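Local coordinates for protein TRAP dicarboxylate transporter, DctP subunit (Ochrobactrum anthropi, PDB 4P47) that probably captures small organic acids, such as dicarboxylates, in the periplasm and delivers them to a TRAP-type membrane transporter, at residues 28-33 / 250-255; 92-97 / 236-241. One frame throughout, in Å; residues are numbered along the deposited sequence.

Interaction 1. Residues 28-33 / 250-255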
# COMPACT_ATOMS: atom_id res chain seq x y z
N ARG A 28 -16.58 -25.05 -14.13
CA ARG A 28 -18.00 -24.79 -14.34
C ARG A 28 -18.22 -23.30 -14.54
O ARG A 28 -17.33 -22.48 -14.27
CB ARG A 28 -18.80 -25.29 -13.13
CG ARG A 28 -18.53 -26.73 -12.79
CD ARG A 28 -18.89 -27.03 -11.36
NE ARG A 28 -17.93 -26.43 -10.45
CZ ARG A 28 -17.92 -26.63 -9.14
NH1 ARG A 28 -17.01 -26.04 -8.38
NH2 ARG A 28 -18.83 -27.42 -8.58
N SER A 29 -19.40 -22.95 -15.04
CA SER A 29 -19.77 -21.55 -15.11
C SER A 29 -19.61 -20.94 -13.72
O SER A 29 -20.10 -21.50 -12.74
CB SER A 29 -21.20 -21.40 -15.61
OG SER A 29 -21.59 -20.04 -15.66
N GLN A 30 -18.90 -19.83 -13.62
CA GLN A 30 -18.79 -19.07 -12.36
C GLN A 30 -18.85 -17.59 -12.66
O GLN A 30 -18.45 -17.13 -13.74
CB GLN A 30 -17.49 -19.38 -11.63
CG GLN A 30 -17.25 -20.86 -11.31
CD GLN A 30 -18.13 -21.41 -10.20
OE1 GLN A 30 -18.83 -20.67 -9.50
NE2 GLN A 30 -18.09 -22.72 -10.02
N THR A 31 -19.36 -16.82 -11.71
CA THR A 31 -19.33 -15.38 -11.85
C THR A 31 -18.65 -14.81 -10.63
O THR A 31 -18.97 -15.16 -9.50
CB THR A 31 -20.74 -14.77 -11.99
OG1 THR A 31 -21.37 -15.30 -13.17
CG2 THR A 31 -20.67 -13.25 -12.12
N ILE A 32 -17.69 -13.94 -10.88
CA ILE A 32 -16.93 -13.32 -9.83
C ILE A 32 -17.08 -11.81 -9.90
O ILE A 32 -16.69 -11.21 -10.90
CB ILE A 32 -15.44 -13.66 -9.97
CG1 ILE A 32 -15.20 -15.15 -9.78
CG2 ILE A 32 -14.63 -12.83 -8.98
CD1 ILE A 32 -13.74 -15.58 -9.97
N LYS A 33 -17.65 -11.22 -8.86
CA LYS A 33 -17.69 -9.76 -8.74
C LYS A 33 -16.43 -9.31 -8.02
O LYS A 33 -16.12 -9.82 -6.95
CB LYS A 33 -18.94 -9.34 -7.96
CG LYS A 33 -20.24 -9.79 -8.60
CD LYS A 33 -21.49 -9.36 -7.80
CE LYS A 33 -22.78 -9.84 -8.46
NZ LYS A 33 -24.01 -9.35 -7.77
N ASP A 250 -14.65 -22.07 -1.19
CA ASP A 250 -14.93 -23.43 -0.73
C ASP A 250 -15.83 -24.19 -1.68
O ASP A 250 -15.85 -25.42 -1.68
CB ASP A 250 -15.51 -23.42 0.68
CG ASP A 250 -14.45 -23.18 1.74
OD1 ASP A 250 -13.25 -23.37 1.45
OD2 ASP A 250 -14.82 -22.85 2.88
N ARG A 251 -16.57 -23.46 -2.52
CA ARG A 251 -17.44 -24.09 -3.50
C ARG A 251 -16.73 -24.40 -4.81
O ARG A 251 -17.29 -25.03 -5.69
CB ARG A 251 -18.64 -23.21 -3.81
CG ARG A 251 -19.65 -23.08 -2.70
CD ARG A 251 -20.62 -21.96 -3.04
NE ARG A 251 -21.93 -22.12 -2.40
CZ ARG A 251 -22.14 -22.04 -1.09
NH1 ARG A 251 -21.14 -21.81 -0.25
NH2 ARG A 251 -23.37 -22.20 -0.62
N LEU A 252 -15.50 -23.93 -4.97
CA LEU A 252 -14.78 -24.15 -6.22
C LEU A 252 -13.99 -25.44 -6.23
O LEU A 252 -13.61 -25.95 -5.17
CB LEU A 252 -13.81 -22.98 -6.46
CG LEU A 252 -14.41 -21.58 -6.58
CD1 LEU A 252 -13.25 -20.58 -6.77
CD2 LEU A 252 -15.42 -21.47 -7.72
N ASN A 253 -13.73 -25.97 -7.42
CA ASN A 253 -12.85 -27.11 -7.57
C ASN A 253 -11.40 -26.69 -7.83
O ASN A 253 -11.10 -25.50 -7.98
CB ASN A 253 -13.37 -28.10 -8.64
CG ASN A 253 -13.41 -27.51 -10.05
OD1 ASN A 253 -12.49 -26.81 -10.49
ND2 ASN A 253 -14.50 -27.80 -10.77
N ASP A 254 -10.47 -27.64 -7.85
CA ASP A 254 -9.06 -27.30 -7.94
C ASP A 254 -8.70 -26.63 -9.26
O ASP A 254 -7.80 -25.79 -9.29
CB ASP A 254 -8.21 -28.54 -7.72
CG ASP A 254 -8.21 -28.98 -6.28
OD1 ASP A 254 -8.59 -28.16 -5.41
OD2 ASP A 254 -7.81 -30.13 -6.00
N GLU A 255 -9.36 -27.02 -10.34
CA GLU A 255 -9.06 -26.42 -11.63
C GLU A 255 -9.49 -24.96 -11.66
O GLU A 255 -8.78 -24.13 -12.21
CB GLU A 255 -9.71 -27.21 -12.77
CG GLU A 255 -9.26 -28.66 -12.81
CD GLU A 255 -10.32 -29.62 -12.27
OE1 GLU A 255 -11.09 -30.16 -13.09
OE2 GLU A 255 -10.37 -29.83 -11.04
O HOH W 1 -19.55 -26.46 -5.54
O HOH W 2 -19.54 -23.75 -7.68

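Interaction 2. Residues 92-97 / 236-241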
# COMPACT_ATOMS: atom_id res chain seq x y z
N VAL A 92 -9.60 -5.96 -3.86
CA VAL A 92 -8.20 -5.63 -3.64
C VAL A 92 -8.15 -4.31 -2.87
O VAL A 92 -8.89 -3.38 -3.17
CB VAL A 92 -7.42 -5.58 -4.99
CG1 VAL A 92 -8.06 -4.59 -5.99
CG2 VAL A 92 -5.96 -5.27 -4.74
N MET A 93 -7.33 -4.25 -1.83
CA MET A 93 -7.26 -3.03 -1.00
C MET A 93 -5.95 -3.02 -0.24
O MET A 93 -5.27 -4.02 -0.14
CB MET A 93 -8.40 -2.98 0.02
CG MET A 93 -8.30 -4.07 1.08
SD MET A 93 -9.69 -4.06 2.26
CE MET A 93 -10.93 -4.70 1.18
N ASN A 94 -5.62 -1.87 0.33
CA ASN A 94 -4.42 -1.75 1.14
C ASN A 94 -4.43 -2.79 2.24
O ASN A 94 -5.41 -2.91 3.00
CB ASN A 94 -4.30 -0.34 1.73
CG ASN A 94 -3.90 0.70 0.70
OD1 ASN A 94 -3.55 0.40 -0.43
ND2 ASN A 94 -3.99 1.97 1.09
N ALA A 95 -3.34 -3.54 2.37
CA ALA A 95 -3.33 -4.67 3.28
C ALA A 95 -3.40 -4.27 4.75
O ALA A 95 -3.86 -5.05 5.57
CB ALA A 95 -2.12 -5.55 3.02
N GLY A 96 -2.97 -3.06 5.08
CA GLY A 96 -3.02 -2.60 6.45
C GLY A 96 -4.44 -2.49 6.98
O GLY A 96 -4.65 -2.53 8.19
N ILE A 97 -5.40 -2.37 6.08
CA ILE A 97 -6.80 -2.32 6.49
C ILE A 97 -7.20 -3.60 7.24
O ILE A 97 -8.11 -3.58 8.07
CB ILE A 97 -7.70 -2.04 5.28
CG1 ILE A 97 -7.36 -0.68 4.68
CG2 ILE A 97 -9.20 -2.11 5.67
CD1 ILE A 97 -8.03 -0.44 3.31
N GLN A 236 6.23 5.00 4.81
CA GLN A 236 5.50 3.75 4.81
C GLN A 236 5.34 3.30 3.36
O GLN A 236 5.53 4.08 2.44
CB GLN A 236 4.11 3.93 5.41
CG GLN A 236 4.13 4.19 6.90
CD GLN A 236 2.79 4.68 7.35
OE1 GLN A 236 2.36 5.81 7.01
NE2 GLN A 236 2.08 3.86 8.08
N TYR A 237 5.01 2.03 3.19
CA TYR A 237 4.73 1.45 1.89
C TYR A 237 3.39 0.77 2.00
O TYR A 237 3.17 0.02 2.94
CB TYR A 237 5.78 0.41 1.51
CG TYR A 237 5.48 -0.26 0.17
CD1 TYR A 237 5.74 0.38 -1.03
CD2 TYR A 237 4.94 -1.54 0.12
CE1 TYR A 237 5.46 -0.24 -2.25
CE2 TYR A 237 4.69 -2.17 -1.09
CZ TYR A 237 4.95 -1.51 -2.26
OH TYR A 237 4.69 -2.16 -3.45
N ASN A 238 2.50 1.02 1.03
CA ASN A 238 1.18 0.41 0.99
C ASN A 238 1.12 -0.70 -0.08
O ASN A 238 0.92 -0.42 -1.27
CB ASN A 238 0.07 1.45 0.65
CG ASN A 238 -0.17 2.52 1.73
OD1 ASN A 238 -0.60 3.64 1.42
ND2 ASN A 238 0.04 2.17 2.97
N PRO A 239 1.26 -1.97 0.34
CA PRO A 239 0.94 -3.07 -0.55
C PRO A 239 -0.55 -3.27 -0.54
O PRO A 239 -1.19 -2.96 0.47
CB PRO A 239 1.63 -4.27 0.11
CG PRO A 239 1.70 -3.94 1.54
CD PRO A 239 1.65 -2.44 1.68
N GLN A 240 -1.11 -3.76 -1.64
CA GLN A 240 -2.50 -4.16 -1.64
C GLN A 240 -2.58 -5.66 -1.60
O GLN A 240 -1.66 -6.37 -2.06
CB GLN A 240 -3.24 -3.59 -2.83
CG GLN A 240 -3.16 -2.08 -2.83
CD GLN A 240 -4.35 -1.45 -3.46
OE1 GLN A 240 -4.82 -1.88 -4.52
NE2 GLN A 240 -4.86 -0.41 -2.82
N ILE A 241 -3.62 -6.19 -0.99
CA ILE A 241 -3.84 -7.62 -1.01
C ILE A 241 -5.10 -7.90 -1.83
O ILE A 241 -6.15 -7.26 -1.67
CB ILE A 241 -3.91 -8.22 0.41
CG1 ILE A 241 -4.06 -9.74 0.33
CG2 ILE A 241 -5.02 -7.58 1.22
CD1 ILE A 241 -3.86 -10.43 1.67
O HOH W 3 -2.96 4.55 -0.03

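Interaction 1. Residues 28-33 / 250-255
R28 reaches across to R251, donating from NH1 to the backbone O of R251 at 2.9 Å, beside the N-terminal cap of helix 254-288. The contact joins the start of strand 30-35, in the mixed sheet of this TRAP solute-binding protein, to the turn that launches that long helix. The bond is bent, 136° at the hydrogen; its donor lies in the carbonyl plane on a lone pair of R251 O, while the oxygen stands off the guanidinium plane. Two waters also donate to R251 O: one is held at 2.7 Å and accepts from R28 NH2, the other accepts from NE2 of Q30. Arginine suits this place because its long chain gives the reach and its head presents several N-H groups; the bend at chi3 (-72°) turns the guanidinium toward R251 O and E256.

Q30 and L252 run past each other in opposite directions, with Q30 CD 3.7 Å from L252 CD2. A turn at chi2 (-72°) lays the glutamine amide against that methyl. The leucine side chain also packs on K257 and I260 of helix 254-288.

One carboxylate, that of E256 in the helix, grips both sides of the contact: OE1 takes R28 NH1 in a salt bridge and accepts from N253 N, and OE2 takes Q30 NE2. N253, at the N-cap position, uses its side chain to cap a backbone N in the first turn, as in a capping box. Asparagine suits the position because it offers both an acceptor for the helix end and an amide donor. That donor, ND2, bonds to the backbone O of E26, tying the N-terminal tail to the cap. The N253 amide and the R28 guanidinium are nearly parallel, with N253 ND2 3.7 Å from R28 NE, donor beside donor.

Interaction 2. Residues 92-97 / 236-241
An antiparallel β-pair at the centre of the fold joins the end of strand 90-94 to the long strand 229-245, with M93 opposite I241 as a hydrogen-bonded pair and N94 opposite Q240 as a non-hydrogen-bonded one. I241 N gives to M93 O at 2.9 Å, and M93 N returns a longer bond to I241 O. After N94 the chain turns into a 3-10 segment, yet A95 N still reaches P239 O at 2.9 Å, prolonging the ladder by one bond. Proline suits position 239, since its carbonyl can accept although it has no N-H to give. A95 is small enough to tuck its CB 4.0 Å from CG2 of I241.

The N94 and Q240 side chains diverge at their bases, but their ends meet. Q240 CG lies beside the backbone N (chi1 -59°) and the chain extends beyond it, carrying NE2 to N94 OD1 at 2.8 Å, almost straight (175°), with the amide planes 68° apart. Q240 OE1 accepts from Q44. A leucine in place of Q240 would probably leave N94 OD1 and the Q44 amide without these mates and let the N94 amide turn.

N94 ND2 gives to a water that donates to N238 OD1, an oxygen also bound by R152. Amide groups, one water and R152 thus form a directional chain of bonds, probably fixing which way the N94 amide faces.

In the fold
Both interactions reach one mixed sheet, where strands 30-35 and 90-94 run as parallel neighbours. Their centres are 26 Å apart and their nearest atoms about 8 Å, with no direct touch. The centre of interaction 2 lies about 4 Å from the centre of the chain, that of interaction 1 about 28 Å. Interaction 2 is buried, whereas interaction 1 lies at the surface. The second segments also follow each other in sequence: strand 229-245 leaves interaction 2, passes into helix 246-249 and arrives at residues 250-255. In this crystal a C-terminal tail occupies the ligand-binding pocket; neither contact is established as part of that site.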